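Side-chain contacts in sensor protein (Bacillus halodurans, PDB 3O5Y), which probably acts as a two-component sensor kinase that transfers phosphate from ATP to a protein histidine, the present chain being its GAF domain: residues Asp7-Asn12 with Val139-Val144; Ile14-Leu19 with Glu131-His136; Arg25-Leu30 with Ser60-Ala65; Thr71-Leu76 with Lys117-Trp122. All blocks are in the same frame, centred on the assembly; numbering follows the deposited sequence.

Contact 1. Residues Asp7-Asn12 with Val139-Val144; sequences DDIINN and VSIENV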
# COMPACT_ATOMS: atom_id res chain seq x y z
N ASP A 7 14.74 -1.93 3.35
CA ASP A 7 14.63 -2.74 2.15
C ASP A 7 14.33 -4.21 2.46
O ASP A 7 13.41 -4.80 1.87
CB ASP A 7 15.95 -2.69 1.36
CG ASP A 7 16.01 -1.53 0.36
OD1 ASP A 7 15.11 -0.66 0.33
OD2 ASP A 7 17.01 -1.50 -0.40
N ASP A 8 15.12 -4.79 3.36
CA ASP A 8 15.04 -6.20 3.66
C ASP A 8 13.72 -6.53 4.37
O ASP A 8 13.12 -7.57 4.11
CB ASP A 8 16.26 -6.68 4.49
CG ASP A 8 17.61 -6.51 3.74
OD1 ASP A 8 17.68 -6.68 2.50
OD2 ASP A 8 18.63 -6.22 4.43
N ILE A 9 13.27 -5.64 5.26
CA ILE A 9 11.99 -5.78 5.96
C ILE A 9 10.80 -5.86 4.98
O ILE A 9 9.94 -6.75 5.09
CB ILE A 9 11.79 -4.62 6.98
CG1 ILE A 9 12.73 -4.80 8.18
CG2 ILE A 9 10.36 -4.56 7.47
CD1 ILE A 9 12.57 -3.76 9.27
N ILE A 10 10.76 -4.92 4.04
CA ILE A 10 9.70 -4.86 3.05
C ILE A 10 9.78 -6.05 2.12
O ILE A 10 8.78 -6.73 1.92
CB ILE A 10 9.70 -3.50 2.28
CG1 ILE A 10 9.02 -2.43 3.11
CG2 ILE A 10 8.95 -3.59 0.95
CD1 ILE A 10 9.95 -1.62 3.90
N ASN A 11 10.97 -6.30 1.55
CA ASN A 11 11.14 -7.39 0.59
C ASN A 11 10.77 -8.75 1.17
O ASN A 11 10.22 -9.61 0.48
CB ASN A 11 12.56 -7.43 0.05
CG ASN A 11 12.79 -6.39 -1.01
OD1 ASN A 11 11.88 -6.02 -1.76
ND2 ASN A 11 14.02 -5.89 -1.08
N ASN A 12 11.07 -8.92 2.45
CA ASN A 12 10.78 -10.14 3.15
C ASN A 12 9.29 -10.29 3.30
O ASN A 12 8.75 -11.39 3.20
CB ASN A 12 11.45 -10.12 4.51
CG ASN A 12 10.93 -11.21 5.41
OD1 ASN A 12 11.25 -12.39 5.22
ND2 ASN A 12 10.11 -10.83 6.40
N VAL A 139 5.52 -1.98 13.75
CA VAL A 139 6.44 -2.06 14.88
C VAL A 139 7.89 -2.23 14.40
O VAL A 139 8.79 -1.50 14.84
CB VAL A 139 6.07 -3.20 15.86
CG1 VAL A 139 7.11 -3.28 16.98
CG2 VAL A 139 4.66 -3.02 16.41
N SER A 140 8.09 -3.17 13.47
CA SER A 140 9.39 -3.49 12.90
C SER A 140 10.02 -2.30 12.20
O SER A 140 11.23 -2.11 12.29
CB SER A 140 9.25 -4.66 11.91
OG SER A 140 8.81 -5.85 12.56
N ILE A 141 9.22 -1.52 11.48
CA ILE A 141 9.73 -0.36 10.76
C ILE A 141 10.13 0.73 11.74
O ILE A 141 11.16 1.38 11.58
CB ILE A 141 8.71 0.18 9.73
CG1 ILE A 141 8.57 -0.79 8.56
CG2 ILE A 141 9.12 1.55 9.19
CD1 ILE A 141 7.47 -0.43 7.59
N GLU A 142 9.29 0.91 12.76
CA GLU A 142 9.50 1.94 13.76
C GLU A 142 10.79 1.66 14.52
O GLU A 142 11.54 2.58 14.86
CB GLU A 142 8.30 2.00 14.71
CG GLU A 142 8.30 3.21 15.62
CD GLU A 142 6.96 3.45 16.27
OE1 GLU A 142 6.72 2.93 17.37
OE2 GLU A 142 6.15 4.20 15.69
N ASN A 143 11.04 0.38 14.78
CA ASN A 143 12.23 -0.06 15.52
C ASN A 143 13.52 -0.11 14.70
O ASN A 143 14.56 -0.54 15.20
CB ASN A 143 11.95 -1.39 16.22
CG ASN A 143 11.31 -1.21 17.58
OD1 ASN A 143 11.88 -0.55 18.46
ND2 ASN A 143 10.14 -1.80 17.77
N VAL A 144 13.45 0.33 13.45
CA VAL A 144 14.65 0.57 12.66
C VAL A 144 15.19 1.97 12.97
O VAL A 144 16.40 2.13 13.19
CB VAL A 144 14.39 0.37 11.14
CG1 VAL A 144 15.43 1.12 10.29
CG2 VAL A 144 14.38 -1.11 10.80
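No ring or other planar side chain takes part where Ile-9 meets Ser-140, Ile-141 and Val-144; the one flat group touched is the backbone carbonyl of Ser-140, and it is a methyl that comes up to it. CD1 of Ile-9 lies 3.7 Å from Ser-140 O and 3.6 Å from CG2 of Val-144, so the tip of one isoleucine branch touches both a helix carbonyl oxygen and the valine that follows the helix. With CG1 anti to the carbonyl carbon (chi1 -72°) and the chain extended beyond it (chi2 -178°), Ile-9 holds this methyl at full stretch towards the other helix. The Ile-9 and Val-144 side chains run alongside each other, pointing opposite ways, and overlap at their ends. The second branch does less: CG2 of Ile-9 comes within 4.3 Å of CG1 of Ile-141, a looser approach on the buried side. Val-144 is itself surface-exposed; its N is bonded to Ile-141 O at 3.1 Å, a last tight turn beyond the helix, and its CG2 faces Ile-9. Apart from the methyl set against the Ser-140 carbonyl oxygen, the contact is packing of apolar side chains. The segments belong to helices 6-20 and 124-142, which run roughly antiparallel and lie together on one face of the sheet, where Ile-10 and Ile-141 both rest on Phe-28 of strand 25-32 and Ile-10 also touches His-40 of strand 35-42.

Contact 2. Residues Ile14-Leu19 with Glu131-His136; sequences IDKLKL and EQLTDH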
# COMPACT_ATOMS: atom_id res chain seq x y z
N ILE A 14 7.09 -8.95 1.29
CA ILE A 14 6.61 -9.24 -0.05
C ILE A 14 6.80 -10.72 -0.39
O ILE A 14 5.89 -11.34 -0.97
CB ILE A 14 7.25 -8.29 -1.08
CG1 ILE A 14 6.63 -6.89 -0.91
CG2 ILE A 14 6.99 -8.78 -2.49
CD1 ILE A 14 7.38 -5.77 -1.58
N ASP A 15 7.94 -11.30 0.02
CA ASP A 15 8.19 -12.72 -0.20
C ASP A 15 7.17 -13.62 0.48
O ASP A 15 6.87 -14.69 -0.02
CB ASP A 15 9.60 -13.14 0.27
CG ASP A 15 10.72 -12.53 -0.57
OD1 ASP A 15 10.53 -12.30 -1.78
OD2 ASP A 15 11.81 -12.28 0.01
N LYS A 16 6.65 -13.21 1.63
CA LYS A 16 5.66 -14.03 2.30
C LYS A 16 4.32 -13.91 1.59
O LYS A 16 3.60 -14.90 1.41
CB LYS A 16 5.52 -13.65 3.76
CG LYS A 16 6.74 -13.89 4.62
CD LYS A 16 6.77 -12.79 5.67
CE LYS A 16 7.57 -13.10 6.91
NZ LYS A 16 7.14 -12.20 8.04
N LEU A 17 3.99 -12.68 1.17
CA LEU A 17 2.71 -12.42 0.54
C LEU A 17 2.54 -13.19 -0.76
O LEU A 17 1.48 -13.74 -1.03
CB LEU A 17 2.47 -10.92 0.31
CG LEU A 17 2.22 -10.10 1.59
CD1 LEU A 17 1.85 -8.69 1.22
CD2 LEU A 17 1.13 -10.73 2.45
N LYS A 18 3.61 -13.26 -1.54
CA LYS A 18 3.63 -14.09 -2.73
C LYS A 18 3.06 -15.51 -2.52
O LYS A 18 2.43 -16.07 -3.42
CB LYS A 18 5.05 -14.18 -3.27
CG LYS A 18 5.51 -12.92 -3.98
CD LYS A 18 7.04 -12.82 -4.01
CE LYS A 18 7.62 -13.30 -5.34
NZ LYS A 18 8.99 -12.72 -5.60
N LEU A 19 3.25 -16.06 -1.32
CA LEU A 19 2.92 -17.45 -1.05
C LEU A 19 1.61 -17.63 -0.34
O LEU A 19 1.11 -18.76 -0.24
CB LEU A 19 4.03 -18.08 -0.19
CG LEU A 19 5.42 -18.09 -0.84
CD1 LEU A 19 6.52 -18.31 0.16
CD2 LEU A 19 5.51 -19.09 -1.99
N GLU A 131 -4.00 -7.48 7.98
CA GLU A 131 -4.05 -6.44 9.01
C GLU A 131 -3.09 -6.79 10.17
O GLU A 131 -2.37 -5.92 10.68
CB GLU A 131 -5.48 -6.24 9.54
N GLN A 132 -3.07 -8.06 10.54
CA GLN A 132 -2.22 -8.53 11.61
C GLN A 132 -0.76 -8.43 11.14
O GLN A 132 0.09 -7.89 11.85
CB GLN A 132 -2.66 -9.94 12.06
CG GLN A 132 -1.57 -10.94 12.43
CD GLN A 132 -1.11 -11.76 11.24
OE1 GLN A 132 -1.93 -12.28 10.47
NE2 GLN A 132 0.20 -11.88 11.06
N LEU A 133 -0.52 -8.87 9.91
CA LEU A 133 0.82 -8.82 9.32
C LEU A 133 1.35 -7.39 9.20
O LEU A 133 2.50 -7.14 9.52
CB LEU A 133 0.79 -9.53 7.97
CG LEU A 133 1.96 -10.23 7.26
CD1 LEU A 133 2.61 -9.27 6.31
CD2 LEU A 133 2.99 -10.88 8.20
N THR A 134 0.50 -6.44 8.79
CA THR A 134 0.92 -5.04 8.65
C THR A 134 1.02 -4.32 10.00
O THR A 134 1.79 -3.37 10.14
CB THR A 134 -0.01 -4.23 7.71
OG1 THR A 134 -1.33 -4.24 8.24
CG2 THR A 134 -0.06 -4.80 6.33
N ASP A 135 0.23 -4.75 10.99
CA ASP A 135 0.41 -4.23 12.34
C ASP A 135 1.78 -4.58 12.95
O ASP A 135 2.39 -3.76 13.64
CB ASP A 135 -0.71 -4.69 13.27
CG ASP A 135 -2.03 -4.01 12.97
OD1 ASP A 135 -2.07 -3.01 12.20
OD2 ASP A 135 -3.05 -4.49 13.52
N HIS A 136 2.28 -5.79 12.69
CA HIS A 136 3.64 -6.15 13.12
C HIS A 136 4.66 -5.39 12.29
O HIS A 136 5.72 -5.00 12.78
CB HIS A 136 3.89 -7.66 13.01
CG HIS A 136 3.20 -8.46 14.06
ND1 HIS A 136 3.61 -8.46 15.38
CD2 HIS A 136 2.15 -9.31 14.00
CE1 HIS A 136 2.82 -9.26 16.08
NE2 HIS A 136 1.92 -9.78 15.27
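Leu-133 meets Leu-17 with one methyl and Lys-16 with the other, and its conformation explains the split. CG stands anti to the backbone N (chi1 -154°), which carries the isobutyl group out from helix 131-136 towards helix 14-19; the second torsion lies away from the usual staggered values, at -94°. The two branches thus end beside different partners. CD1 comes to 4.4 Å from CD2 of Leu-17, while CD2 lies 4.4 Å from NZ of Lys-16. Both approaches are loose, in keeping with backbones that stand well apart: the nearest CA atoms, those of Leu-17 and Leu-133, are 9.7 Å from each other.

Leu-17 has an ordinary, relaxed leucine shape. It starts out pointing past the neighbouring helix rather than at it, and only the CD2 end turns in to make the contact. In a GAF domain the N-terminal and C-terminal helices pair on one face of the central antiparallel sheet, and this contact is one step of that pairing, with the buried Leu-17 on the sheet side and Lys-16 towards solvent. Further round helix 14-19, Ile-14 and Lys-18 touch Tyr-42 of strand 35-42.

Lys-16 is mostly stretched out, with one departure at its second torsion. Its exposed chain sets off towards helix 131-136 and brings the ammonium group alongside an aliphatic branch, so what it adds to the contact is van der Waals cover over the outer side of Leu-133.

Contact 3. Residues Arg25-Leu30 with Ser60-Ala65; sequences RISFLL and SLYWSA. With ACT (acetate ion), chain C.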
# COMPACT_ATOMS: atom_id res chain seq x y z
N ARG A 25 0.35 -6.73 -7.68
CA ARG A 25 1.24 -5.58 -7.54
C ARG A 25 1.13 -5.05 -6.14
O ARG A 25 0.04 -4.98 -5.60
CB ARG A 25 0.82 -4.50 -8.53
CG ARG A 25 1.87 -3.47 -8.85
CD ARG A 25 1.70 -2.25 -8.00
NE ARG A 25 2.64 -1.20 -8.34
CZ ARG A 25 2.54 0.03 -7.87
NH1 ARG A 25 1.54 0.35 -7.05
NH2 ARG A 25 3.45 0.95 -8.22
N ILE A 26 2.26 -4.69 -5.54
CA ILE A 26 2.26 -4.08 -4.22
C ILE A 26 3.18 -2.89 -4.26
O ILE A 26 4.23 -2.94 -4.89
CB ILE A 26 2.78 -5.03 -3.11
CG1 ILE A 26 1.91 -6.27 -3.02
CG2 ILE A 26 2.77 -4.35 -1.74
CD1 ILE A 26 1.66 -6.77 -1.62
N SER A 27 2.80 -1.83 -3.57
CA SER A 27 3.74 -0.76 -3.33
C SER A 27 3.70 -0.43 -1.86
O SER A 27 2.68 -0.60 -1.20
CB SER A 27 3.43 0.48 -4.17
OG SER A 27 2.23 1.06 -3.75
N PHE A 28 4.82 0.05 -1.35
CA PHE A 28 4.88 0.46 0.01
C PHE A 28 5.31 1.91 0.04
O PHE A 28 6.23 2.32 -0.68
CB PHE A 28 5.81 -0.43 0.83
CG PHE A 28 6.21 0.17 2.13
CD1 PHE A 28 5.29 0.27 3.17
CD2 PHE A 28 7.47 0.72 2.30
CE1 PHE A 28 5.63 0.89 4.37
CE2 PHE A 28 7.83 1.33 3.50
CZ PHE A 28 6.89 1.42 4.54
N LEU A 29 4.64 2.70 0.87
CA LEU A 29 4.94 4.11 0.97
C LEU A 29 5.29 4.48 2.39
O LEU A 29 4.72 3.93 3.33
CB LEU A 29 3.79 4.95 0.44
CG LEU A 29 3.47 4.69 -1.03
CD1 LEU A 29 2.40 3.62 -1.18
CD2 LEU A 29 3.03 5.97 -1.73
N LEU A 30 6.24 5.39 2.53
CA LEU A 30 6.81 5.69 3.82
C LEU A 30 6.46 7.12 4.19
O LEU A 30 6.61 8.03 3.39
CB LEU A 30 8.33 5.54 3.79
CG LEU A 30 9.13 5.06 5.02
CD1 LEU A 30 10.54 5.71 5.08
CD2 LEU A 30 8.42 5.23 6.39
N SER A 60 -6.24 12.39 -2.44
CA SER A 60 -5.39 11.21 -2.33
C SER A 60 -6.04 10.03 -1.57
O SER A 60 -6.41 10.16 -0.40
CB SER A 60 -4.05 11.56 -1.69
OG SER A 60 -3.39 10.38 -1.26
N LEU A 61 -6.15 8.89 -2.25
CA LEU A 61 -6.73 7.69 -1.62
C LEU A 61 -5.83 7.24 -0.46
O LEU A 61 -6.33 6.92 0.62
CB LEU A 61 -6.86 6.55 -2.63
CG LEU A 61 -8.01 5.53 -2.50
CD1 LEU A 61 -7.69 4.24 -3.23
CD2 LEU A 61 -8.33 5.22 -1.10
N TYR A 62 -4.52 7.24 -0.70
CA TYR A 62 -3.57 6.82 0.33
C TYR A 62 -3.64 7.69 1.60
O TYR A 62 -3.67 7.17 2.72
CB TYR A 62 -2.13 6.76 -0.22
CG TYR A 62 -1.89 5.79 -1.38
CD1 TYR A 62 -0.68 5.82 -2.09
CD2 TYR A 62 -2.86 4.88 -1.78
CE1 TYR A 62 -0.44 4.94 -3.14
CE2 TYR A 62 -2.63 3.99 -2.83
CZ TYR A 62 -1.41 4.01 -3.50
OH TYR A 62 -1.18 3.14 -4.54
N TRP A 63 -3.69 9.02 1.44
CA TRP A 63 -3.84 9.90 2.60
C TRP A 63 -5.19 9.75 3.28
O TRP A 63 -5.31 9.93 4.50
CB TRP A 63 -3.64 11.36 2.21
CG TRP A 63 -2.23 11.76 2.26
CD1 TRP A 63 -1.41 11.94 1.20
CD2 TRP A 63 -1.45 11.99 3.43
NE1 TRP A 63 -0.16 12.32 1.62
CE2 TRP A 63 -0.15 12.35 2.99
CE3 TRP A 63 -1.72 11.96 4.81
CZ2 TRP A 63 0.89 12.68 3.88
CZ3 TRP A 63 -0.70 12.27 5.69
CH2 TRP A 63 0.60 12.63 5.22
N SER A 64 -6.20 9.39 2.50
CA SER A 64 -7.52 9.18 3.05
C SER A 64 -7.51 7.99 4.03
O SER A 64 -8.14 8.05 5.09
CB SER A 64 -8.51 8.99 1.91
OG SER A 64 -9.80 8.82 2.42
N ALA A 65 -6.79 6.93 3.67
CA ALA A 65 -6.63 5.77 4.54
C ALA A 65 -5.87 6.13 5.81
O ALA A 65 -6.24 5.72 6.90
CB ALA A 65 -5.91 4.66 3.79
C ACT C . 1.66 3.85 -6.59
O ACT C . 0.98 4.90 -6.85
OXT ACT C . 1.32 3.15 -5.59
CH3 ACT C . 2.82 3.50 -7.46
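Leu-29 and Tyr-62 mark the closest backbone approach, their CA atoms 9.0 Å apart, where extended strand 25-30 faces the first turn of helix 61-65. Ser-60 is the N-cap of that helix: its OG accepts from Trp-63 N at 3.0 Å, nearly straight at 174°. Tyr-62 bridges the gap. The Tyr-62 and Leu-29 side chains cross at about a right angle, with both leucine methyls against the CD1-CE1 bond of the ring: Leu-29 CD1 is 3.7 Å from Tyr-62 CE1 and Leu-29 CD2 is 3.7 Å from Tyr-62 CD1. At the far end three donors converge on a single oxygen of a bound acetate: Tyr-62 OH gives a bond of 2.7 Å to OXT, which lies in the plane of the tyrosine ring at its edge, Ser-27 OG one of 2.9 Å to OXT, and Arg-25 NH1 a longer one of 3.2 Å to OXT. The placing of the acetate methyl beside Arg-25 is doubtful. A phenylalanine in place of Tyr-62 would probably keep the packing on Leu-29 but leave OXT with two donors and Ser-113 OG without its tyrosine partner. The acetate, probably from the crystallisation liquor, occupies a polar niche between sheet and helix, consistent with the small-molecule pocket that many GAF domains have there.

Contact 4. Residues Thr71-Leu76 with Lys117-Trp122; sequences TIFRSL and KQQIDW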
# COMPACT_ATOMS: atom_id res chain seq x y z
N THR A 71 -8.72 0.76 6.65
CA THR A 71 -8.41 0.10 5.40
C THR A 71 -9.46 0.48 4.36
O THR A 71 -10.67 0.38 4.61
CB THR A 71 -8.34 -1.42 5.58
OG1 THR A 71 -7.21 -1.74 6.39
CG2 THR A 71 -8.20 -2.12 4.25
N ILE A 72 -9.00 0.91 3.19
CA ILE A 72 -9.92 1.31 2.14
C ILE A 72 -9.79 0.41 0.93
O ILE A 72 -8.70 0.12 0.47
CB ILE A 72 -9.69 2.77 1.71
CG1 ILE A 72 -10.03 3.71 2.87
CG2 ILE A 72 -10.54 3.08 0.47
CD1 ILE A 72 -9.78 5.19 2.59
N PHE A 73 -10.93 -0.05 0.43
CA PHE A 73 -10.96 -0.76 -0.82
C PHE A 73 -11.61 0.08 -1.93
O PHE A 73 -12.66 0.66 -1.74
CB PHE A 73 -11.72 -2.06 -0.67
CG PHE A 73 -11.94 -2.76 -1.97
CD1 PHE A 73 -10.91 -3.50 -2.55
CD2 PHE A 73 -13.16 -2.63 -2.65
CE1 PHE A 73 -11.11 -4.14 -3.77
CE2 PHE A 73 -13.37 -3.26 -3.87
CZ PHE A 73 -12.34 -4.02 -4.44
N ARG A 74 -10.98 0.09 -3.10
CA ARG A 74 -11.54 0.80 -4.22
C ARG A 74 -11.40 0.03 -5.51
O ARG A 74 -10.32 -0.41 -5.88
CB ARG A 74 -10.92 2.19 -4.36
CG ARG A 74 -11.95 3.27 -4.62
CD ARG A 74 -12.58 3.86 -3.32
NE ARG A 74 -12.41 5.30 -3.36
CZ ARG A 74 -12.48 6.12 -2.31
NH1 ARG A 74 -12.27 7.42 -2.48
NH2 ARG A 74 -12.78 5.64 -1.10
N SER A 75 -12.53 -0.15 -6.17
CA SER A 75 -12.60 -0.62 -7.54
C SER A 75 -12.06 0.49 -8.46
O SER A 75 -12.39 1.67 -8.29
CB SER A 75 -14.06 -0.93 -7.87
OG SER A 75 -14.17 -1.91 -8.86
N LEU A 76 -11.23 0.13 -9.43
CA LEU A 76 -10.62 1.12 -10.31
C LEU A 76 -11.44 1.30 -11.60
O LEU A 76 -11.02 2.00 -12.53
CB LEU A 76 -9.18 0.71 -10.65
CG LEU A 76 -7.94 1.35 -10.02
CD1 LEU A 76 -8.17 1.80 -8.61
CD2 LEU A 76 -6.77 0.40 -10.07
N LYS A 117 -5.14 -7.33 -10.82
CA LYS A 117 -5.49 -7.11 -12.23
C LYS A 117 -6.91 -7.58 -12.52
O LYS A 117 -7.59 -6.99 -13.35
CB LYS A 117 -4.47 -7.76 -13.17
CG LYS A 117 -3.09 -7.17 -12.97
CD LYS A 117 -2.01 -7.70 -13.91
CE LYS A 117 -0.70 -6.87 -13.70
NZ LYS A 117 0.28 -7.02 -14.82
N GLN A 118 -7.35 -8.62 -11.84
CA GLN A 118 -8.71 -9.11 -11.98
C GLN A 118 -9.51 -8.68 -10.76
O GLN A 118 -8.98 -8.63 -9.64
CB GLN A 118 -8.74 -10.63 -12.13
CG GLN A 118 -8.17 -11.12 -13.45
CD GLN A 118 -8.22 -12.63 -13.60
OE1 GLN A 118 -9.06 -13.16 -14.34
NE2 GLN A 118 -7.35 -13.33 -12.89
N GLN A 119 -10.78 -8.34 -10.97
CA GLN A 119 -11.59 -7.84 -9.89
C GLN A 119 -12.19 -8.96 -9.07
O GLN A 119 -13.36 -9.31 -9.24
CB GLN A 119 -12.66 -6.89 -10.40
CG GLN A 119 -12.24 -5.44 -10.37
CD GLN A 119 -13.29 -4.54 -9.74
OE1 GLN A 119 -13.60 -4.65 -8.54
NE2 GLN A 119 -13.83 -3.63 -10.55
N ILE A 120 -11.38 -9.51 -8.18
CA ILE A 120 -11.75 -10.63 -7.33
C ILE A 120 -11.84 -10.11 -5.91
O ILE A 120 -10.90 -9.49 -5.42
CB ILE A 120 -10.72 -11.80 -7.49
CG1 ILE A 120 -10.82 -12.39 -8.91
CG2 ILE A 120 -10.91 -12.87 -6.42
CD1 ILE A 120 -9.58 -13.10 -9.38
N ASP A 121 -12.97 -10.31 -5.25
CA ASP A 121 -13.17 -9.81 -3.89
C ASP A 121 -12.08 -10.26 -2.91
O ASP A 121 -11.54 -11.36 -3.02
CB ASP A 121 -14.51 -10.29 -3.33
CG ASP A 121 -15.70 -9.82 -4.14
OD1 ASP A 121 -15.61 -8.76 -4.79
OD2 ASP A 121 -16.73 -10.51 -4.10
N TRP A 122 -11.79 -9.39 -1.96
CA TRP A 122 -10.94 -9.73 -0.85
C TRP A 122 -11.76 -10.51 0.17
O TRP A 122 -12.81 -10.04 0.60
CB TRP A 122 -10.38 -8.44 -0.26
CG TRP A 122 -9.25 -7.92 -1.10
CD1 TRP A 122 -9.31 -6.97 -2.06
CD2 TRP A 122 -7.89 -8.37 -1.07
NE1 TRP A 122 -8.07 -6.78 -2.63
CE2 TRP A 122 -7.18 -7.63 -2.04
CE3 TRP A 122 -7.19 -9.33 -0.32
CZ2 TRP A 122 -5.82 -7.81 -2.28
CZ3 TRP A 122 -5.85 -9.52 -0.56
CH2 TRP A 122 -5.17 -8.75 -1.53
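Phe-73 and Ser-75, on strand 72-75 at one edge of the sheet, meet Trp-122 and Gln-119 of the loop that joins strand 108-116 to helix 124-142, so the contact lays this connection along the sheet margin. The aromatic pair meets rim to rim, with neither ring over the face of the other: the centroid of the Phe-73 ring is 5.8 Å from that of the five-membered ring of Trp-122, and the planes are steeply inclined at 72°. CE1 of Phe-73 lies in the plane of the indole, at its edge, 3.8 Å from CD1 of Trp-122. Phe-73 gets there with CG anti to its own N (chi1 172°), which swings the ring outward from the strand towards the loop.

In the GAF fold seen here, strand 72-75 has one side covered by helix 61-68, which Ile-72 and Arg-74 touch; Phe-73 points to the loop instead, and the hydroxyl of Ser-75 comes up to Gln-119. Trp-122 continues the packing inward, against Leu-98 on the next strand and Leu-127 and Leu-130 on helix 124-142, and it makes a cation-pi contact with Arg-116.

Gln-119 is the centre of an inverse gamma turn, and its bent side chain folds back to Ser-75. The amide NE2 donates to Ser-75 OG at 2.4 Å, far shorter than a normal hydrogen bond and poorly aligned (121°), while OE1 of Gln-119 is 2.8 Å from the same OG. A separation as short as the first makes that bond, and the exact placing of the amide, doubtful. OE1 also approaches the edge of the Phe-73 ring, 4.3 Å from CZ.

How the contacts relate
Contacts 1 and 2 are successive steps along one helix pair, 6-20 with 124-142, their centres 11 Å apart. Both touch the strand of contact 3 from the sheet face away from the acetate. Ile-10 CG1 reaches Phe-28 CD2 at 3.6 Å, and Leu-17 CD1 lies 3.4 Å from Ile-26 CD1, while Arg-25, Ser-27 and Leu-29 of the same strand point to the ligand side. Contact 3, with centre about 4 Å from that of the chain, adjoins contact 4 through Leu-61 CD2 and Ile-72 CG2, 3.5 Å apart. Contacts 1 and 4 lie on opposite sides of the chain's centre, about 26 Å between their centres.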